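Local atomic coordinates of putative oxidoreductase (Gluconobacter oxydans, PDB entry 3WJ7), a protein that probably works as an oxidoreductase of the short-chain dehydrogenase/reductase family, using a nicotinamide coenzyme bound to a Rossmann-type domain. Residues I217-V220 and D221-A224. Sequence-based numbering, arbitrary orientation.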
# COMPACT_ATOMS: atom_id res chain seq x y z
N ILE A 217 -26.47 12.89 -5.72
CA ILE A 217 -27.24 11.71 -5.32
C ILE A 217 -28.23 11.26 -6.39
O ILE A 217 -28.82 12.08 -7.09
CB ILE A 217 -27.89 11.94 -3.95
CG1 ILE A 217 -26.78 11.71 -2.92
CG2 ILE A 217 -29.03 10.96 -3.69
CD1 ILE A 217 -27.03 12.38 -1.63
N VAL A 218 -28.40 9.95 -6.51
CA VAL A 218 -29.17 9.38 -7.57
C VAL A 218 -29.85 8.17 -7.05
O VAL A 218 -29.25 7.38 -6.35
CB VAL A 218 -28.28 8.95 -8.76
CG1 VAL A 218 -27.19 7.96 -8.32
CG2 VAL A 218 -29.14 8.40 -9.87
N HIS A 219 -31.13 8.03 -7.38
CA HIS A 219 -31.87 6.87 -6.94
C HIS A 219 -31.20 5.65 -7.55
O HIS A 219 -30.87 5.65 -8.73
CB HIS A 219 -33.34 6.97 -7.35
CG HIS A 219 -34.24 6.11 -6.54
ND1 HIS A 219 -34.18 4.74 -6.56
CD2 HIS A 219 -35.19 6.43 -5.63
CE1 HIS A 219 -35.04 4.24 -5.69
NE2 HIS A 219 -35.67 5.25 -5.11
N VAL A 220 -31.00 4.62 -6.74
CA VAL A 220 -30.42 3.36 -7.16
C VAL A 220 -31.21 2.73 -8.31
O VAL A 220 -30.62 2.14 -9.23
CB VAL A 220 -30.28 2.36 -5.97
CG1 VAL A 220 -31.62 1.77 -5.59
CG2 VAL A 220 -29.33 1.22 -6.31
N ASP A 221 -32.53 2.88 -8.26
CA ASP A 221 -33.40 2.33 -9.34
C ASP A 221 -33.27 3.12 -10.63
O ASP A 221 -33.54 2.62 -11.71
CB ASP A 221 -34.85 2.24 -8.87
CG ASP A 221 -35.05 1.12 -7.82
OD1 ASP A 221 -34.37 0.10 -7.94
OD2 ASP A 221 -35.88 1.25 -6.88
N ASP A 222 -32.81 4.35 -10.52
CA ASP A 222 -32.59 5.16 -11.69
C ASP A 222 -31.29 4.82 -12.32
O ASP A 222 -31.21 4.82 -13.53
CB ASP A 222 -32.67 6.64 -11.36
CG ASP A 222 -34.08 7.07 -11.13
OD1 ASP A 222 -34.99 6.42 -11.68
OD2 ASP A 222 -34.30 8.02 -10.36
N VAL A 223 -30.27 4.52 -11.50
CA VAL A 223 -29.03 3.97 -12.01
C VAL A 223 -29.33 2.71 -12.81
O VAL A 223 -28.83 2.53 -13.93
CB VAL A 223 -28.10 3.58 -10.85
CG1 VAL A 223 -26.90 2.76 -11.34
CG2 VAL A 223 -27.65 4.82 -10.12
N ALA A 224 -30.13 1.84 -12.18
CA ALA A 224 -30.47 0.55 -12.76
C ALA A 224 -31.13 0.72 -14.12
O ALA A 224 -30.73 0.10 -15.12
CB ALA A 224 -31.35 -0.26 -11.81
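The carbonyl oxygen of H219 is gripped by two backbone amides of the helix that follows. V223 N reaches H219 O at 3.1 Å and lies in the carbonyl plane, the straighter of the two bonds, while D222 N approaches the same oxygen at 2.9 Å from above that plane, with a more bent N-H geometry (133°). The i to i+4 pattern begins with V223 N on H219 O, and A224 N on V220 O continues it. These bonds mark the point where strand 214-219 turns directly into helix 220-233, whose first turn also packs against helix 24-35. H219 is the N-cap, and its side chain does the capping: ND1 accepts from D221 N at 3.0 Å, with the donor almost exactly in the plane of the imidazole, at its edge. With chi1 at -159°, CG is anti to the backbone N, which brings the ND1 edge of the ring to the D221 amide. The D221 side chain runs alongside in the same direction, its carboxylate turned 24° from the ring plane and OD2 3.3 Å from H219 CE1. The far ring nitrogen, NE2, is hydrogen-bonded to D330, and D222, whose OD2 lies beside H219 CB, forms a salt bridge through OD1 with R322. On the apolar side V218 CG1 meets V223 CG2 at 3.6 Å, the two side chains crossing at about a right angle next to strand 176-185. A leucine in place of H219 would probably leave D221 N without its cap and D330 without its ring partner. Since ND1 accepts from an amide, it probably carries no proton, which fits a neutral imidazole with its proton on NE2, turned to D330.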